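Local structure of synaptic vesicle membrane protein VAT-1 homolog-like (Homo sapiens, 4A27) at residues A[41-44]-A[45-48]; A[114-117]-A[118-121]; A[129-132]-A[133-137]; A[277-280]-A[281-284]. The protein probably works as an oxidoreductase, being a member of the quinone oxidoreductase subfamily of the zinc-containing alcohol dehydrogenase family. One frame throughout, in Å; residues are numbered along the deposited sequence.

Contact 1: residues A[41-44]-A[45-48]; sequences GLNF and IDLM
I45 sets its CG2 methyl beside CB of N43, 4.0 Å away, where strand 32-42 gives way to helix 44-51. Next comes D46, which makes the main polar link: its OD2 takes the backbone N-H of N43 at 2.7 Å, nearly straight (166°), on the anti side of the carboxylate and 33° out of its plane. With CG beside its own backbone N (chi1 -56°), the carboxylate is brought back toward the N-H of N43; D46 N answers with a bond to N43 O at 2.8 Å. With an alanine here, the N-H of N43 would probably be left without its acceptor and the first turn less firmly tied to the end of the strand. L47 lays CD1 3.7 Å from N43 O, and its N bonds weakly to F44 O. M48 is bent at chi2 and chi3, so that its CE comes 3.8 Å from F44 CE2 and its sulfur joins the ring in an oblique Met-aromatic contact. The N43 amide is used elsewhere, by K337 and E67. An acid in the first turn also probably gains from the helix dipole, so D46 would steady the helix start electrostatically as well as by its bond.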
loop_
_atom_site.group_PDB
_atom_site.type_symbol
_atom_site.label_atom_id
_atom_site.label_comp_id
_atom_site.label_asym_id
_atom_site.label_seq_id
_atom_site.Cartn_x
_atom_site.Cartn_y
_atom_site.Cartn_z
ATOM N N GLY A 41 -25.912 1.651 14.769
ATOM C CA GLY A 41 -24.814 0.692 14.856
ATOM C C GLY A 41 -24.068 0.791 16.172
ATOM O O GLY A 41 -23.884 1.888 16.724
ATOM N N LEU A 42 -23.732 -0.353 16.735
ATOM C CA LEU A 42 -22.805 -0.406 17.891
ATOM C C LEU A 42 -21.422 -0.743 17.372
ATOM O O LEU A 42 -21.253 -1.733 16.638
ATOM C CB LEU A 42 -23.267 -1.457 18.871
ATOM C CG LEU A 42 -23.783 -0.933 20.194
ATOM C CD1 LEU A 42 -25.139 -1.494 20.460
ATOM C CD2 LEU A 42 -22.773 -1.313 21.275
ATOM N N ASN A 43 -20.450 0.111 17.690
ATOM C CA ASN A 43 -19.095 -0.118 17.269
ATOM C C ASN A 43 -18.154 -0.137 18.458
ATOM O O ASN A 43 -18.402 0.489 19.489
ATOM C CB ASN A 43 -18.676 0.958 16.249
ATOM C CG ASN A 43 -19.509 0.913 14.974
ATOM O OD1 ASN A 43 -19.247 0.093 14.103
ATOM N ND2 ASN A 43 -20.540 1.790 14.866
ATOM N N PHE A 44 -17.032 -0.819 18.293
ATOM C CA PHE A 44 -16.047 -0.904 19.350
ATOM C C PHE A 44 -15.597 0.467 19.860
ATOM O O PHE A 44 -15.385 0.637 21.055
ATOM C CB PHE A 44 -14.820 -1.681 18.892
ATOM C CG PHE A 44 -13.989 -2.172 20.027
ATOM C CD1 PHE A 44 -14.349 -3.340 20.707
ATOM C CD2 PHE A 44 -12.862 -1.454 20.449
ATOM C CE1 PHE A 44 -13.587 -3.801 21.788
ATOM C CE2 PHE A 44 -12.085 -1.910 21.526
ATOM C CZ PHE A 44 -12.448 -3.089 22.199
ATOM N N ILE A 45 -15.429 1.427 18.957
ATOM C CA ILE A 45 -15.090 2.786 19.349
ATOM C C ILE A 45 -16.066 3.370 20.413
ATOM O O ILE A 45 -15.642 4.134 21.317
ATOM C CB ILE A 45 -14.975 3.702 18.095
ATOM C CG1 ILE A 45 -14.345 5.057 18.465
ATOM C CG2 ILE A 45 -16.351 3.924 17.456
ATOM C CD1 ILE A 45 -12.890 4.983 18.841
ATOM N N ASP A 46 -17.348 2.988 20.343
ATOM C CA ASP A 46 -18.338 3.429 21.344
ATOM C C ASP A 46 -17.921 3.004 22.764
ATOM O O ASP A 46 -18.125 3.745 23.735
ATOM C CB ASP A 46 -19.780 2.945 21.010
ATOM C CG ASP A 46 -20.256 3.377 19.600
ATOM O OD1 ASP A 46 -20.060 4.552 19.220
ATOM O OD2 ASP A 46 -20.858 2.558 18.863
ATOM N N LEU A 47 -17.325 1.823 22.893
ATOM C CA LEU A 47 -16.810 1.374 24.197
ATOM C C LEU A 47 -15.637 2.233 24.659
ATOM O O LEU A 47 -15.505 2.523 25.838
ATOM C CB LEU A 47 -16.386 -0.091 24.170
ATOM C CG LEU A 47 -17.533 -1.094 24.183
ATOM C CD1 LEU A 47 -18.330 -0.967 22.875
ATOM C CD2 LEU A 47 -16.987 -2.510 24.400
ATOM N N MET A 48 -14.834 2.674 23.712
ATOM C CA MET A 48 -13.704 3.555 23.998
ATOM C C MET A 48 -14.151 4.967 24.386
ATOM O O MET A 48 -13.568 5.571 25.299
ATOM C CB MET A 48 -12.778 3.640 22.784
ATOM C CG MET A 48 -12.176 2.293 22.322
ATOM S SD MET A 48 -11.122 1.512 23.575
ATOM C CE MET A 48 -12.315 0.494 24.480
#

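Contact 2: residues A[114-117]-A[118-121]; sequences DMSF and SEAA
The carboxylate of E119 brings OE1 back to 3.5 Å from S116 N, whose N-H bonds to it weakly; the same oxygen lies 3.8 Å from M115 CA. That acid has firmer partners outside the two segments: OE1 bonds to the Y304 hydroxyl, and OE2 forms a salt bridge with K310. The other flat group is the ring of F117. F117 turns its CB away from 118-121, and its ring engages R87 in a cation-pi contact; CB is the side-chain atom that comes closest to 118-121, at S118 N.

S116 supplies the other half of the polar grip. Its OG sits between the backbone N and the carbonyl carbon (chi1 68°), and from there it accepts the N-H of E119 at 3.2 Å, almost straight (166°). S116 at the N-cap and E119 three residues on thus form a capping box, lopsided because the return bond is weak. Behind it the regular ladder begins, with A120 N on S116 O at 3.1 Å and A121 N on F117 O.

M115 closes the apolar side. Extended as far as SD, it slants across E119, its CG 3.9 Å from E119 CB, and rests the sulfur 3.8 Å from A120 CB. The chemistry implied is a helix start where the serine hydroxyl pays for the N-H of E119, ahead of the ordinary i to i+4 bonds, while the acid, held by Y304 and K310, probably keeps its negative charge close to the positive end of the helix dipole.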
loop_
_atom_site.group_PDB
_atom_site.type_symbol
_atom_site.label_atom_id
_atom_site.label_comp_id
_atom_site.label_asym_id
_atom_site.label_seq_id
_atom_site.Cartn_x
_atom_site.Cartn_y
_atom_site.Cartn_z
ATOM N N ASP A 114 -35.128 -2.757 -0.727
ATOM C CA ASP A 114 -34.947 -4.122 -0.238
ATOM C C ASP A 114 -34.209 -4.188 1.105
ATOM O O ASP A 114 -34.241 -5.214 1.767
ATOM C CB ASP A 114 -34.132 -4.936 -1.253
ATOM C CG ASP A 114 -34.966 -5.472 -2.382
ATOM O OD1 ASP A 114 -36.144 -5.070 -2.515
ATOM O OD2 ASP A 114 -34.432 -6.304 -3.145
ATOM N N MET A 115 -33.498 -3.120 1.455
ATOM C CA MET A 115 -32.652 -3.115 2.632
ATOM C C MET A 115 -33.422 -2.618 3.872
ATOM O O MET A 115 -33.926 -1.518 3.877
ATOM C CB MET A 115 -31.408 -2.259 2.355
ATOM C CG MET A 115 -30.390 -2.285 3.489
ATOM S SD MET A 115 -28.944 -1.217 3.174
ATOM C CE MET A 115 -28.104 -2.306 2.014
ATOM N N SER A 116 -33.491 -3.432 4.926
ATOM C CA SER A 116 -34.236 -3.094 6.121
ATOM C C SER A 116 -33.416 -2.069 6.900
ATOM O O SER A 116 -32.221 -1.882 6.593
ATOM C CB SER A 116 -34.406 -4.324 7.006
ATOM O OG SER A 116 -33.147 -4.684 7.521
ATOM N N PHE A 117 -34.039 -1.401 7.870
ATOM C CA PHE A 117 -33.319 -0.369 8.652
ATOM C C PHE A 117 -32.212 -0.972 9.509
ATOM O O PHE A 117 -31.160 -0.341 9.688
ATOM C CB PHE A 117 -34.261 0.459 9.537
ATOM C CG PHE A 117 -35.191 1.338 8.753
ATOM C CD1 PHE A 117 -34.702 2.446 8.076
ATOM C CD2 PHE A 117 -36.537 1.032 8.650
ATOM C CE1 PHE A 117 -35.548 3.259 7.332
ATOM C CE2 PHE A 117 -37.384 1.827 7.895
ATOM C CZ PHE A 117 -36.884 2.943 7.238
ATOM N N SER A 118 -32.448 -2.171 10.055
ATOM C CA SER A 118 -31.445 -2.850 10.881
ATOM C C SER A 118 -30.221 -3.256 10.032
ATOM O O SER A 118 -29.097 -3.029 10.428
ATOM C CB SER A 118 -32.031 -4.053 11.638
ATOM O OG SER A 118 -32.536 -5.014 10.744
ATOM N N GLU A 119 -30.423 -3.824 8.853
ATOM C CA GLU A 119 -29.298 -4.066 7.926
ATOM C C GLU A 119 -28.503 -2.804 7.595
ATOM O O GLU A 119 -27.266 -2.856 7.479
ATOM C CB GLU A 119 -29.806 -4.603 6.593
ATOM C CG GLU A 119 -29.841 -6.080 6.469
ATOM C CD GLU A 119 -30.230 -6.522 5.054
ATOM O OE1 GLU A 119 -31.254 -6.048 4.517
ATOM O OE2 GLU A 119 -29.514 -7.347 4.484
ATOM N N ALA A 120 -29.235 -1.703 7.339
ATOM C CA ALA A 120 -28.649 -0.461 6.900
ATOM C C ALA A 120 -27.739 0.158 7.968
ATOM O O ALA A 120 -26.700 0.712 7.627
ATOM C CB ALA A 120 -29.763 0.588 6.458
ATOM N N ALA A 121 -28.125 0.039 9.237
ATOM C CA ALA A 121 -27.314 0.558 10.350
ATOM C C ALA A 121 -26.135 -0.334 10.584
ATOM O O ALA A 121 -25.274 -0.013 11.376
ATOM C CB ALA A 121 -28.141 0.625 11.659
#

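Contact 3: residues A[129-132]-A[133-137]; sequences TAYV and MLFEV
M133 runs back along its own helix beside T129, the two side chains pointing the same way. From the start, its CB is 3.5 Å from T129 O, and CG comes closer to that same oxygen, 3.2 Å. The chain stays extended to SD, which passes 4.2 Å from T129 CG2; there it bends (chi3 -58°) and lays the terminal CE 3.8 Å from that methyl. M133 then packs on F278, I235 and Y237 of the parallel sheet.

On another flank Y131 and F135 meet at about a right angle along their side chains. F135 puts CD2 3.5 Å above the plane of the Y131 ring, over its centre, with the centroids 4.7 Å apart. The planes are inclined at 48°, an oblique pairing. L134 CB lies over one face of the F135 ring, toward its rim.

The backbone changes pitch at the end. V132 O is gripped twice: by E136 N at 2.9 Å, coming from 37° out of the carbonyl plane, and by V137 N, also at 2.9 Å, close to the line of the C=O bond. From within this turn E136 OE1 reaches R141 of the second subunit in a salt bridge. The doubled acceptor marks a wider, pi-type turn finishing helix 124-137, which lies against strands 232-237 and 274-278 of the Rossmann-type sheet.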
loop_
_atom_site.group_PDB
_atom_site.type_symbol
_atom_site.label_atom_id
_atom_site.label_comp_id
_atom_site.label_asym_id
_atom_site.label_seq_id
_atom_site.Cartn_x
_atom_site.Cartn_y
_atom_site.Cartn_z
ATOM N N THR A 129 -15.122 0.227 5.858
ATOM C CA THR A 129 -13.795 -0.055 6.398
ATOM C C THR A 129 -13.142 -1.184 5.605
ATOM O O THR A 129 -12.000 -1.105 5.171
ATOM C CB THR A 129 -13.905 -0.411 7.895
ATOM O OG1 THR A 129 -14.376 0.734 8.594
ATOM C CG2 THR A 129 -12.572 -0.884 8.500
ATOM N N ALA A 130 -13.885 -2.251 5.451
ATOM C CA ALA A 130 -13.442 -3.427 4.731
ATOM C C ALA A 130 -13.029 -3.071 3.320
ATOM O O ALA A 130 -11.967 -3.445 2.851
ATOM C CB ALA A 130 -14.579 -4.464 4.712
ATOM N N TYR A 131 -13.844 -2.281 2.656
ATOM C CA TYR A 131 -13.610 -1.992 1.259
ATOM C C TYR A 131 -12.361 -1.125 1.126
ATOM O O TYR A 131 -11.482 -1.370 0.263
ATOM C CB TYR A 131 -14.817 -1.276 0.644
ATOM C CG TYR A 131 -14.742 -1.178 -0.823
ATOM C CD1 TYR A 131 -14.003 -0.190 -1.448
ATOM C CD2 TYR A 131 -15.378 -2.120 -1.621
ATOM C CE1 TYR A 131 -13.914 -0.141 -2.851
ATOM C CE2 TYR A 131 -15.290 -2.062 -2.977
ATOM C CZ TYR A 131 -14.554 -1.070 -3.600
ATOM O OH TYR A 131 -14.519 -1.033 -5.003
ATOM N N VAL A 132 -12.260 -0.125 1.992
ATOM C CA VAL A 132 -11.191 0.816 1.846
ATOM C C VAL A 132 -9.861 0.133 2.132
ATOM O O VAL A 132 -8.854 0.404 1.434
ATOM C CB VAL A 132 -11.390 2.077 2.689
ATOM C CG1 VAL A 132 -10.177 2.938 2.541
ATOM C CG2 VAL A 132 -12.636 2.858 2.225
ATOM N N MET A 133 -9.839 -0.748 3.133
ATOM C CA MET A 133 -8.601 -1.453 3.446
ATOM C C MET A 133 -8.131 -2.347 2.321
ATOM O O MET A 133 -6.927 -2.423 2.058
ATOM C CB MET A 133 -8.738 -2.254 4.726
ATOM C CG MET A 133 -8.912 -1.385 5.967
ATOM S SD MET A 133 -8.776 -2.339 7.530
ATOM C CE MET A 133 -10.125 -3.534 7.212
ATOM N N LEU A 134 -9.066 -3.087 1.726
ATOM C CA LEU A 134 -8.723 -4.076 0.753
ATOM C C LEU A 134 -8.358 -3.485 -0.587
ATOM O O LEU A 134 -7.487 -4.032 -1.268
ATOM C CB LEU A 134 -9.880 -5.054 0.520
ATOM C CG LEU A 134 -10.180 -6.086 1.615
ATOM C CD1 LEU A 134 -11.543 -6.826 1.278
ATOM C CD2 LEU A 134 -8.941 -7.052 1.855
ATOM N N PHE A 135 -9.037 -2.403 -0.992
ATOM C CA PHE A 135 -8.885 -1.898 -2.331
ATOM C C PHE A 135 -8.263 -0.512 -2.441
ATOM O O PHE A 135 -7.764 -0.187 -3.493
ATOM C CB PHE A 135 -10.224 -1.908 -3.072
ATOM C CG PHE A 135 -10.867 -3.248 -3.121
ATOM C CD1 PHE A 135 -10.343 -4.252 -3.947
ATOM C CD2 PHE A 135 -12.034 -3.516 -2.398
ATOM C CE1 PHE A 135 -10.956 -5.536 -4.010
ATOM C CE2 PHE A 135 -12.661 -4.781 -2.465
ATOM C CZ PHE A 135 -12.105 -5.790 -3.274
ATOM N N GLU A 136 -8.254 0.281 -1.365
ATOM C CA GLU A 136 -7.592 1.572 -1.388
ATOM C C GLU A 136 -6.257 1.558 -0.635
ATOM O O GLU A 136 -5.298 2.081 -1.148
ATOM C CB GLU A 136 -8.521 2.647 -0.910
ATOM C CG GLU A 136 -9.740 2.827 -1.840
ATOM C CD GLU A 136 -9.395 3.513 -3.181
ATOM O OE1 GLU A 136 -8.293 4.081 -3.293
ATOM O OE2 GLU A 136 -10.222 3.476 -4.123
ATOM N N VAL A 137 -6.158 0.900 0.523
ATOM C CA VAL A 137 -4.878 0.803 1.210
ATOM C C VAL A 137 -4.060 -0.340 0.580
ATOM O O VAL A 137 -3.044 -0.109 -0.064
ATOM C CB VAL A 137 -5.056 0.638 2.719
ATOM C CG1 VAL A 137 -3.714 0.491 3.374
ATOM C CG2 VAL A 137 -5.826 1.833 3.287
#

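Contact 4: residues A[277-280]-A[281-284]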
loop_
_atom_site.group_PDB
_atom_site.type_symbol
_atom_site.label_atom_id
_atom_site.label_comp_id
_atom_site.label_asym_id
_atom_site.label_seq_id
_atom_site.Cartn_x
_atom_site.Cartn_y
_atom_site.Cartn_z
ATOM N N GLY A 277 -2.057 2.239 8.660
ATOM C CA GLY A 277 -3.049 2.374 9.682
ATOM C C GLY A 277 -4.267 2.933 9.023
ATOM O O GLY A 277 -4.147 3.666 8.057
ATOM N N PHE A 278 -5.444 2.585 9.548
ATOM C CA PHE A 278 -6.687 3.055 8.980
ATOM C C PHE A 278 -7.759 3.404 10.041
ATOM O O PHE A 278 -8.064 2.583 10.900
ATOM C CB PHE A 278 -7.255 2.056 8.012
ATOM C CG PHE A 278 -8.505 2.542 7.340
ATOM C CD1 PHE A 278 -8.452 3.619 6.450
ATOM C CD2 PHE A 278 -9.738 1.998 7.659
ATOM C CE1 PHE A 278 -9.625 4.102 5.842
ATOM C CE2 PHE A 278 -10.905 2.468 7.053
ATOM C CZ PHE A 278 -10.850 3.530 6.146
ATOM N N SER A 279 -8.297 4.627 9.952
ATOM C CA SER A 279 -9.375 5.144 10.824
ATOM C C SER A 279 -10.413 5.798 9.956
ATOM O O SER A 279 -10.179 6.893 9.417
ATOM C CB SER A 279 -8.831 6.207 11.764
ATOM O OG SER A 279 -9.917 6.972 12.293
ATOM N N LEU A 280 -11.535 5.125 9.735
ATOM C CA LEU A 280 -12.576 5.690 8.897
ATOM C C LEU A 280 -13.120 7.028 9.459
ATOM O O LEU A 280 -13.413 7.939 8.696
ATOM C CB LEU A 280 -13.721 4.691 8.716
ATOM C CG LEU A 280 -14.939 5.125 7.907
ATOM C CD1 LEU A 280 -14.500 5.759 6.570
ATOM C CD2 LEU A 280 -15.897 3.898 7.670
ATOM N N LEU A 281 -13.332 7.103 10.762
ATOM C CA LEU A 281 -13.926 8.298 11.360
ATOM C C LEU A 281 -13.063 9.528 11.099
ATOM O O LEU A 281 -13.584 10.572 10.677
ATOM C CB LEU A 281 -14.209 8.115 12.858
ATOM C CG LEU A 281 -15.368 7.137 13.088
ATOM C CD1 LEU A 281 -15.596 6.977 14.527
ATOM C CD2 LEU A 281 -16.710 7.503 12.399
ATOM N N ASN A 282 -11.758 9.387 11.284
ATOM C CA ASN A 282 -10.826 10.476 10.972
ATOM C C ASN A 282 -10.833 10.875 9.522
ATOM O O ASN A 282 -10.749 12.067 9.219
ATOM C CB ASN A 282 -9.404 10.112 11.341
ATOM C CG ASN A 282 -9.181 10.102 12.819
ATOM O OD1 ASN A 282 -10.071 10.455 13.603
ATOM N ND2 ASN A 282 -7.999 9.658 13.222
ATOM N N LEU A 283 -10.938 9.890 8.636
ATOM C CA LEU A 283 -11.011 10.144 7.205
ATOM C C LEU A 283 -12.233 10.982 6.884
ATOM O O LEU A 283 -12.156 11.900 6.065
ATOM C CB LEU A 283 -11.062 8.821 6.418
ATOM C CG LEU A 283 -10.717 8.800 4.935
ATOM C CD1 LEU A 283 -9.318 9.392 4.672
ATOM C CD2 LEU A 283 -10.783 7.352 4.386
ATOM N N LEU A 284 -13.348 10.671 7.557
ATOM C CA LEU A 284 -14.614 11.360 7.367
ATOM C C LEU A 284 -14.660 12.796 7.947
ATOM O O LEU A 284 -14.987 13.740 7.238
ATOM C CB LEU A 284 -15.750 10.574 7.993
ATOM C CG LEU A 284 -16.117 9.296 7.256
ATOM C CD1 LEU A 284 -16.962 8.412 8.167
ATOM C CD2 LEU A 284 -16.811 9.612 5.939
#
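S279 is the N-cap of helix 280-285, at the turn that follows strand 274-278, the outermost strand, within this chain, at one side of the Rossmann-type parallel sheet. The hydrogen bonds come first. S279 OG accepts from N282 N at 3.2 Å (159°); with chi1 at 162° the hydroxyl stands away from its own backbone N and reaches forward over the first turn. S279 O takes the N-H of L283, also at 3.2 Å, and L280 O that of L284 at 3.0 Å, so the helical ladder starts directly behind the cap. With a valine in its place the hydroxyl is gone, and the N-H of N282 would probably lose its cap, leaving the first turn free to fray.

Van der Waals contact between S279 and N282 adds to this: the amide carbon CG of N282 lies 3.3 Å from S279 OG. The amide's ND2 bonds instead to E270 O of the second subunit, while N272 of that subunit accepts from S279 N. Together with backbone bonds from G277, these place the cap at the dimer interface.

Apolar contacts finish the turn. L280 and L284, one helical turn apart, slant across each other with L280 CG 3.9 Å from L284 CD1, and both side chains also pack on I293 and F91. F278, crossing L283 at about a right angle, meets the methyl CD2 of L283 at its ring edge, near the ring plane, 3.7 Å from CE1.

Overall arrangement
Contacts 1, 2 and 4 all stand at helix starts, each solved differently: an aspartate taking a backbone N-H in contact 1, a serine-glutamate capping box in contact 2, a lone serine cap in contact 4. Contact 3 is the odd one, a helix finishing in a pi-type turn. Contacts 1 and 4 are buried; contacts 2 and 3 are only partly so. Contacts 3 and 4 pack helix 124-137 against strand 274-278, V132 CG1 lying 3.5 Å from F278 CE1, and both reach the second subunit. Contact 1 touches contact 4 through I45 and L281 and contact 2 through G41 and A121, while contacts 2 and 4 lie on opposite sides of the chain's centre.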